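Local coordinates for protein proline dehydrogenase (Deinococcus radiodurans, PDB 4H6Q) that oxidises L-proline to (S)-1-pyrroline-5-carboxylate with the help of FAD, passing the electrons to a quinone, as the first step of proline breakdown to glutamate, at residues 44-49 against 59-64; 50-55 against 279-284; 55-60 against 269-274. One frame throughout, in Å; residues are numbered along the deposited sequence.

Interaction 1 (44-49 against 59-64); sequences SAIQAV and GNLDLL
Leu61 meets Ala45 and Val49 where helix 42-54 lies along the outside of the first strand of the beta8-alpha8 barrel, strand 58-63. The short segments run nearly antiparallel (167°), with their axes 9.4 Å apart at closest approach.

The contact is apolar. Ala45 and Val49 stand one turn apart on the helix, and both present methyls to a single branch of Leu61: Leu61 CD2 lies 3.7 Å from Ala45 CB, and the same Leu61 CD2 is 3.7 Å from Val49 CG2. With CG of Leu61 set opposite its own carbonyl carbon (chi1 -74°), the side chain reaches out to the helix, and it crosses Val49 at a slant. Its other branch is more loosely engaged: Leu61 CD1 is 4.4 Å from Ile46 CD1, a long contact, and doubtful because Ile46 is modelled in two conformers. Leu61 also touches Leu84 of helix 71-90, and Ile46 touches Ala88 there, which brings the next helix against both the strand and helix 42-54.

The polar bonds run within the elements or to their neighbours, and none crosses between the two segments. Along the helix, Val49 N bonds to Ala45 O at 2.9 Å, tying together the two residues that receive Leu61. The strand is bound through backbone hydrogen bonds of Asn60 to Val279 and Leu281 on one side, and of Leu61 to Tyr96 and Ser98 on the other. Asn60 points away from the helix, and its OD1 bonds to Ser98 OG.

Close approach to bare backbone completes the contact. The CA atoms of Val49 and Gly59 are 5.5 Å apart, against 7.5 Å for those of Ala45 and Leu61, and Val49 CG1 rests 4.3 Å from Gly59 CA.

Interaction 2 (50-55 against 279-284); sequences QALERD and VYLPYG. With TFB (tetrahydrofuran-2-carboxylic acid), chain D.
Leu52 carries the apolar contact, fitting its two methyls against Val279 and touching Leu281 besides. Leu52 CD1 is 3.9 Å from Val279 CB, while the other branch, Leu52 CD2, lies 4.2 Å from Val279 CG2; the two side chains cross at about a right angle. Leu52 CD1 also comes within 4.2 Å of Leu281 CD2. The leucine keeps CG beside its backbone N (chi1 -72°), which sends the forked end from the helix toward the strand.

Strand 277-283 is the last of the eight in the barrel, and its residues alternate: Val279 and Leu281 turn outward to helix 42-54, while Tyr280 between them points away from that helix. Tyr280 lines the ligand pocket, touches FAD and is probably critical for catalysis, as in related enzymes.

Ligand packing occupies this inner side. The tetrahydrofuran-2-carboxylic acid ring turns its CG-CD side to one face of Tyr280, with ligand CG 3.3 Å above the phenol plane, shifted toward the rim. The closest pair is Tyr280 CZ and ligand CG, at 3.4 Å.

Polar bonds hold the two partners: Tyr280 OH is hydrogen-bonded to Asp137 OD2, and the ligand to Lys100 NZ, Arg293 NE and Arg294 NH1.

Interaction 3 (55-60 against 269-274); sequences DGIAGN and QLAAEG
Ile57 and Ala271 touch where the turn after helix 42-54 passes the end of helix 264-272. Followed outward, the isoleucine starts with CB, where Ile57 CB is 5.5 Å from Ala271 CB and thus still short of contact. There it divides. The CG1 branch, pointing opposite to the carbonyl carbon (chi1 -61°), swings toward the helix, and Ile57 CG1 comes to 4.3 Å from Ala271 CB. The CG2 branch goes inward instead and packs on Val279 CG2 and Leu52 CD2. At the tip the chain turns back from Ala271, extended at chi2 163°, and Ile57 CD1 ends 4.3 Å from Asp55 CB. The side chain of Ile57 also touches Gln267, one turn earlier on the same helix.

Ala271 meets backbone as well: Gly56 O is 3.9 Å from Ala271 CB, and Asp55 O stands slightly farther off. These are packing contacts, and no hydrogen bond spans the two segments. Both helix ends here are closed by Schellman motifs. Gly56, at positive phi, lets Ile57 N bond back to Leu52 O and Gly56 N to Glu53 O; Gly274 does the same work for helix 264-272, its N bonding to Ala271 O. Within that helix and its end, Gln269 NE2 donates an almost straight bond to Glu273 OE2, meeting it from above the carboxylate plane, while Glu273 OE1 forms a salt bridge with Lys241 of helix 234-246.

The contact thus joins the C-terminal ends of two helices at the end of the barrel where the strands begin, each helix being followed in the sequence by its strand, 58-63 and 277-283, neighbours in the sheet.

Overall arrangement
Interactions 1 and 2 are buried and share helix 42-54, which lies over both 58-63 and 277-283, the strands that meet where the barrel closes. Their centres are about 5 Å apart, and backbone bonding such as Leu64 N to Tyr283 O (2.8 Å, a probable hydrogen bond) stitches their strand segments together. Interaction 3 is partly exposed, about 17 Å from the chain centre, and brings in helix 264-272. In interactions 1 and 2 a leucine packs its methyls on apolar side chains; in interaction 3 one alanine methyl meets carbonyl oxygens and an isoleucine. Interaction 2 alone contains a ligand-touching residue, on the strand's other side.

Interaction 1 (44-49 against 59-64)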
loop_
_atom_site.group_PDB
_atom_site.type_symbol
_atom_site.label_atom_id
_atom_site.label_comp_id
_atom_site.label_asym_id
_atom_site.label_seq_id
_atom_site.Cartn_x
_atom_site.Cartn_y
_atom_site.Cartn_z
ATOM N N SER A 44 14.893 -4.075 11.479
ATOM C CA SER A 44 14.401 -2.772 11.863
ATOM C C SER A 44 12.916 -2.668 11.536
ATOM O O SER A 44 12.162 -2.030 12.275
ATOM C CB SER A 44 15.201 -1.620 11.210
ATOM O OG SER A 44 15.044 -1.559 9.782
ATOM N N ALA A 45 12.474 -3.292 10.440
ATOM C CA ALA A 45 11.077 -3.223 10.076
ATOM C C ALA A 45 10.207 -4.038 11.074
ATOM O O ALA A 45 9.127 -3.600 11.478
ATOM C CB ALA A 45 10.887 -3.760 8.626
ATOM N N ILE A 46 10.669 -5.230 11.433
ATOM C CA ILE A 46 9.933 -6.079 12.367
ATOM C C ILE A 46 9.811 -5.369 13.723
ATOM O O ILE A 46 8.739 -5.346 14.356
ATOM C CB ILE A 46 10.641 -7.446 12.541
ATOM C CG1 ILE A 46 10.655 -8.231 11.214
ATOM C CG2 ILE A 46 10.056 -8.255 13.728
ATOM C CD1 ILE A 46 9.287 -8.443 10.609
ATOM N N GLN A 47 10.901 -4.766 14.189
ATOM C CA GLN A 47 10.867 -4.007 15.449
ATOM C C GLN A 47 9.851 -2.848 15.380
ATOM O O GLN A 47 9.114 -2.592 16.360
ATOM C CB GLN A 47 12.252 -3.478 15.823
ATOM C CG GLN A 47 13.192 -4.594 16.313
ATOM C CD GLN A 47 14.659 -4.193 16.357
ATOM O OE1 GLN A 47 15.041 -3.127 15.857
ATOM N NE2 GLN A 47 15.502 -5.060 16.938
ATOM N N ALA A 48 9.773 -2.174 14.233
ATOM C CA ALA A 48 8.833 -1.078 14.102
ATOM C C ALA A 48 7.410 -1.597 14.106
ATOM O O ALA A 48 6.522 -0.957 14.689
ATOM C CB ALA A 48 9.126 -0.260 12.822
ATOM N N VAL A 49 7.133 -2.734 13.449
ATOM C CA VAL A 49 5.793 -3.309 13.511
ATOM C C VAL A 49 5.425 -3.744 14.930
ATOM O O VAL A 49 4.302 -3.494 15.380
ATOM C CB VAL A 49 5.615 -4.478 12.526
ATOM C CG1 VAL A 49 4.226 -5.156 12.706
ATOM C CG2 VAL A 49 5.755 -3.967 11.104
ATOM N N GLY A 59 0.456 -3.425 11.141
ATOM C CA GLY A 59 1.476 -3.024 10.180
ATOM C C GLY A 59 1.193 -3.566 8.770
ATOM O O GLY A 59 0.521 -4.588 8.559
ATOM N N ASN A 60 1.751 -2.865 7.804
ATOM C CA ASN A 60 1.642 -3.222 6.390
ATOM C C ASN A 60 3.061 -3.007 5.843
ATOM O O ASN A 60 3.483 -1.860 5.572
ATOM C CB ASN A 60 0.621 -2.273 5.719
ATOM C CG ASN A 60 0.588 -2.369 4.239
ATOM O OD1 ASN A 60 1.191 -3.260 3.614
ATOM N ND2 ASN A 60 -0.132 -1.408 3.630
ATOM N N LEU A 61 3.842 -4.092 5.737
ATOM C CA LEU A 61 5.287 -4.008 5.442
ATOM C C LEU A 61 5.526 -3.760 3.951
ATOM O O LEU A 61 4.853 -4.336 3.092
ATOM C CB LEU A 61 5.992 -5.298 5.875
ATOM C CG LEU A 61 6.158 -5.423 7.388
ATOM C CD1 LEU A 61 6.257 -6.907 7.774
ATOM C CD2 LEU A 61 7.379 -4.624 7.797
ATOM N N ASP A 62 6.562 -2.977 3.645
ATOM C CA ASP A 62 6.964 -2.788 2.265
ATOM C C ASP A 62 8.463 -2.698 2.149
ATOM O O ASP A 62 9.076 -1.882 2.843
ATOM C CB ASP A 62 6.278 -1.538 1.707
ATOM C CG ASP A 62 6.784 -1.132 0.334
ATOM O OD1 ASP A 62 6.468 -1.813 -0.711
ATOM O OD2 ASP A 62 7.506 -0.148 0.275
ATOM N N LEU A 63 9.062 -3.525 1.288
ATOM C CA LEU A 63 10.474 -3.386 0.928
ATOM C C LEU A 63 10.578 -2.322 -0.138
ATOM O O LEU A 63 9.931 -2.417 -1.188
ATOM C CB LEU A 63 11.018 -4.714 0.405
ATOM C CG LEU A 63 12.452 -4.688 -0.152
ATOM C CD1 LEU A 63 13.484 -4.303 0.932
ATOM C CD2 LEU A 63 12.806 -6.055 -0.722
ATOM N N LEU A 64 11.409 -1.305 0.095
ATOM C CA LEU A 64 11.487 -0.172 -0.829
ATOM C C LEU A 64 12.247 -0.487 -2.118
ATOM O O LEU A 64 13.234 -1.229 -2.105
ATOM C CB LEU A 64 12.149 1.020 -0.121
ATOM C CG LEU A 64 11.207 1.673 0.919
ATOM C CD1 LEU A 64 12.014 2.636 1.829
ATOM C CD2 LEU A 64 10.002 2.368 0.254
#

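Interaction 2 (50-55 against 279-284)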
loop_
_atom_site.group_PDB
_atom_site.type_symbol
_atom_site.label_atom_id
_atom_site.label_comp_id
_atom_site.label_asym_id
_atom_site.label_seq_id
_atom_site.Cartn_x
_atom_site.Cartn_y
_atom_site.Cartn_z
ATOM N N GLN A 50 6.378 -4.330 15.670
ATOM C CA GLN A 50 6.095 -4.716 17.047
ATOM C C GLN A 50 5.746 -3.493 17.905
ATOM O O GLN A 50 4.846 -3.547 18.753
ATOM C CB GLN A 50 7.276 -5.495 17.626
ATOM C CG GLN A 50 7.418 -6.886 16.978
ATOM C CD GLN A 50 8.637 -7.619 17.411
ATOM O OE1 GLN A 50 9.688 -7.003 17.682
ATOM N NE2 GLN A 50 8.542 -8.945 17.462
ATOM N N ALA A 51 6.436 -2.376 17.664
ATOM C CA ALA A 51 6.126 -1.147 18.379
ATOM C C ALA A 51 4.725 -0.643 18.040
ATOM O O ALA A 51 4.011 -0.184 18.947
ATOM C CB ALA A 51 7.191 -0.065 18.157
ATOM N N LEU A 52 4.333 -0.674 16.764
ATOM C CA LEU A 52 2.979 -0.281 16.384
ATOM C C LEU A 52 1.938 -1.168 17.069
ATOM O O LEU A 52 0.925 -0.668 17.584
ATOM C CB LEU A 52 2.785 -0.354 14.856
ATOM C CG LEU A 52 3.489 0.730 14.043
ATOM C CD1 LEU A 52 3.531 0.309 12.570
ATOM C CD2 LEU A 52 2.745 2.051 14.189
ATOM N N GLU A 53 2.171 -2.480 17.097
ATOM C CA GLU A 53 1.190 -3.419 17.675
ATOM C C GLU A 53 1.020 -3.192 19.163
ATOM O O GLU A 53 -0.091 -3.343 19.685
ATOM C CB GLU A 53 1.586 -4.884 17.346
ATOM C CG GLU A 53 1.398 -5.229 15.832
ATOM C CD GLU A 53 1.440 -6.747 15.462
ATOM O OE1 GLU A 53 1.707 -7.617 16.313
ATOM O OE2 GLU A 53 1.144 -7.078 14.289
ATOM N N ARG A 54 2.099 -2.797 19.844
ATOM C CA ARG A 54 1.976 -2.472 21.270
ATOM C C ARG A 54 1.034 -1.271 21.515
ATOM O O ARG A 54 0.464 -1.121 22.617
ATOM C CB ARG A 54 3.358 -2.284 21.961
ATOM C CG ARG A 54 4.158 -3.590 22.057
ATOM C CD ARG A 54 5.419 -3.472 22.915
ATOM N NE ARG A 54 6.387 -2.552 22.338
ATOM C CZ ARG A 54 7.430 -2.903 21.577
ATOM N NH1 ARG A 54 7.671 -4.163 21.257
ATOM N NH2 ARG A 54 8.271 -1.980 21.143
ATOM N N ASP A 55 0.839 -0.446 20.491
ATOM C CA ASP A 55 -0.066 0.709 20.560
ATOM C C ASP A 55 -1.411 0.432 19.843
ATOM O O ASP A 55 -2.203 1.348 19.581
ATOM C CB ASP A 55 0.587 1.928 19.896
ATOM C CG ASP A 55 1.645 2.603 20.770
ATOM O OD1 ASP A 55 1.691 2.326 21.979
ATOM O OD2 ASP A 55 2.437 3.427 20.243
ATOM N N VAL A 279 -0.641 0.789 9.511
ATOM C CA VAL A 279 0.336 1.735 9.031
ATOM C C VAL A 279 1.244 1.102 7.998
ATOM O O VAL A 279 1.778 -0.015 8.187
ATOM C CB VAL A 279 1.173 2.298 10.220
ATOM C CG1 VAL A 279 2.454 2.996 9.771
ATOM C CG2 VAL A 279 0.299 3.242 11.027
ATOM N N TYR A 280 1.434 1.820 6.863
ATOM C CA TYR A 280 2.331 1.410 5.796
ATOM C C TYR A 280 3.760 1.642 6.281
ATOM O O TYR A 280 4.151 2.788 6.578
ATOM C CB TYR A 280 1.980 2.238 4.541
ATOM C CG TYR A 280 2.594 1.758 3.244
ATOM C CD1 TYR A 280 1.807 1.111 2.263
ATOM C CD2 TYR A 280 3.958 2.005 2.931
ATOM C CE1 TYR A 280 2.341 0.665 1.073
ATOM C CE2 TYR A 280 4.519 1.553 1.732
ATOM C CZ TYR A 280 3.698 0.870 0.821
ATOM O OH TYR A 280 4.309 0.463 -0.324
ATOM N N LEU A 281 4.526 0.550 6.351
ATOM C CA LEU A 281 5.792 0.496 7.092
ATOM C C LEU A 281 6.899 0.092 6.135
ATOM O O LEU A 281 7.135 -1.064 5.868
ATOM C CB LEU A 281 5.686 -0.478 8.259
ATOM C CG LEU A 281 6.755 -0.391 9.346
ATOM C CD1 LEU A 281 8.153 -0.850 8.929
ATOM C CD2 LEU A 281 6.748 0.965 9.962
ATOM N N PRO A 282 7.587 1.095 5.530
ATOM C CA PRO A 282 8.603 0.799 4.503
ATOM C C PRO A 282 9.994 0.681 5.095
ATOM O O PRO A 282 10.309 1.314 6.122
ATOM C CB PRO A 282 8.499 2.017 3.597
ATOM C CG PRO A 282 8.105 3.136 4.514
ATOM C CD PRO A 282 7.369 2.552 5.701
ATOM N N TYR A 283 10.848 -0.134 4.467
ATOM C CA TYR A 283 12.204 -0.257 4.930
ATOM C C TYR A 283 13.075 -0.639 3.724
ATOM O O TYR A 283 12.581 -1.046 2.667
ATOM C CB TYR A 283 12.337 -1.341 6.030
ATOM C CG TYR A 283 12.229 -2.743 5.436
ATOM C CD1 TYR A 283 13.379 -3.524 5.153
ATOM C CD2 TYR A 283 10.955 -3.270 5.090
ATOM C CE1 TYR A 283 13.270 -4.761 4.542
ATOM C CE2 TYR A 283 10.838 -4.527 4.475
ATOM C CZ TYR A 283 11.995 -5.251 4.184
ATOM O OH TYR A 283 11.865 -6.454 3.561
ATOM N N GLY A 284 14.387 -0.500 3.883
ATOM C CA GLY A 284 15.330 -0.990 2.919
ATOM C C GLY A 284 16.363 0.063 2.573
ATOM O O GLY A 284 16.284 1.232 2.946
HETATM O OA TFB D . 2.607 4.008 -2.604
HETATM C CA TFB D . 2.965 5.312 -2.163
HETATM C C TFB D . 4.414 5.609 -2.491
HETATM O OB TFB D . 4.821 6.798 -2.415
HETATM C CB TFB D . 2.772 5.339 -0.706
HETATM C CG TFB D . 2.859 3.935 -0.320
HETATM C CD TFB D . 2.533 3.108 -1.502
HETATM O OXT TFB D . 5.236 4.686 -2.846
#

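Interaction 3 (55-60 against 269-274)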
loop_
_atom_site.group_PDB
_atom_site.type_symbol
_atom_site.label_atom_id
_atom_site.label_comp_id
_atom_site.label_asym_id
_atom_site.label_seq_id
_atom_site.Cartn_x
_atom_site.Cartn_y
_atom_site.Cartn_z
ATOM N N ASP A 55 0.839 -0.446 20.491
ATOM C CA ASP A 55 -0.066 0.709 20.560
ATOM C C ASP A 55 -1.411 0.432 19.843
ATOM O O ASP A 55 -2.203 1.348 19.581
ATOM C CB ASP A 55 0.587 1.928 19.896
ATOM C CG ASP A 55 1.645 2.603 20.770
ATOM O OD1 ASP A 55 1.691 2.326 21.979
ATOM O OD2 ASP A 55 2.437 3.427 20.243
ATOM N N GLY A 56 -1.693 -0.827 19.552
ATOM C CA GLY A 56 -2.984 -1.217 19.004
ATOM C C GLY A 56 -3.092 -0.935 17.509
ATOM O O GLY A 56 -4.191 -0.928 16.976
ATOM N N ILE A 57 -1.977 -0.744 16.824
ATOM C CA ILE A 57 -1.953 -0.410 15.393
ATOM C C ILE A 57 -1.312 -1.565 14.648
ATOM O O ILE A 57 -0.285 -2.098 15.063
ATOM C CB ILE A 57 -1.174 0.899 15.196
ATOM C CG1 ILE A 57 -1.871 2.061 15.955
ATOM C CG2 ILE A 57 -1.031 1.232 13.688
ATOM C CD1 ILE A 57 -0.945 3.268 16.136
ATOM N N ALA A 58 -1.930 -1.960 13.530
ATOM C CA ALA A 58 -1.416 -3.033 12.694
ATOM C C ALA A 58 -0.361 -2.518 11.701
ATOM O O ALA A 58 -0.265 -1.282 11.445
ATOM C CB ALA A 58 -2.587 -3.716 11.932
ATOM N N GLY A 59 0.456 -3.425 11.141
ATOM C CA GLY A 59 1.476 -3.024 10.180
ATOM C C GLY A 59 1.193 -3.566 8.770
ATOM O O GLY A 59 0.521 -4.588 8.559
ATOM N N ASN A 60 1.751 -2.865 7.804
ATOM C CA ASN A 60 1.642 -3.222 6.390
ATOM C C ASN A 60 3.061 -3.007 5.843
ATOM O O ASN A 60 3.483 -1.860 5.572
ATOM C CB ASN A 60 0.621 -2.273 5.719
ATOM C CG ASN A 60 0.588 -2.369 4.239
ATOM O OD1 ASN A 60 1.191 -3.260 3.614
ATOM N ND2 ASN A 60 -0.132 -1.408 3.630
ATOM N N GLN A 269 -5.236 7.968 18.172
ATOM C CA GLN A 269 -6.592 8.353 18.526
ATOM C C GLN A 269 -7.628 7.438 17.917
ATOM O O GLN A 269 -8.563 6.976 18.596
ATOM C CB GLN A 269 -6.853 9.810 18.125
ATOM C CG GLN A 269 -8.353 10.272 18.354
ATOM C CD GLN A 269 -8.745 11.537 17.516
ATOM O OE1 GLN A 269 -7.887 12.268 17.032
ATOM N NE2 GLN A 269 -10.056 11.777 17.363
ATOM N N LEU A 270 -7.485 7.133 16.642
ATOM C CA LEU A 270 -8.433 6.246 15.956
ATOM C C LEU A 270 -8.427 4.850 16.571
ATOM O O LEU A 270 -9.503 4.248 16.792
ATOM C CB LEU A 270 -8.091 6.175 14.457
ATOM C CG LEU A 270 -8.381 7.463 13.688
ATOM C CD1 LEU A 270 -7.752 7.415 12.290
ATOM C CD2 LEU A 270 -9.876 7.658 13.610
ATOM N N ALA A 271 -7.261 4.336 16.935
ATOM C CA ALA A 271 -7.200 3.021 17.570
ATOM C C ALA A 271 -7.873 3.070 18.946
ATOM O O ALA A 271 -8.599 2.139 19.357
ATOM C CB ALA A 271 -5.740 2.609 17.732
ATOM N N ALA A 272 -7.707 4.167 19.674
ATOM C CA ALA A 272 -8.326 4.297 20.989
ATOM C C ALA A 272 -9.846 4.385 20.873
ATOM O O ALA A 272 -10.555 4.028 21.789
ATOM C CB ALA A 272 -7.758 5.521 21.742
ATOM N N GLU A 273 -10.367 4.877 19.769
ATOM C CA GLU A 273 -11.806 4.958 19.515
ATOM C C GLU A 273 -12.348 3.620 19.012
ATOM O O GLU A 273 -13.562 3.488 18.837
ATOM C CB GLU A 273 -12.082 6.059 18.465
ATOM C CG GLU A 273 -11.834 7.424 19.021
ATOM C CD GLU A 273 -12.005 8.549 18.007
ATOM O OE1 GLU A 273 -12.164 8.261 16.813
ATOM O OE2 GLU A 273 -11.970 9.742 18.411
ATOM N N GLY A 274 -11.488 2.620 18.788
ATOM C CA GLY A 274 -11.976 1.304 18.358
ATOM C C GLY A 274 -12.006 1.138 16.851
ATOM O O GLY A 274 -12.518 0.110 16.385
#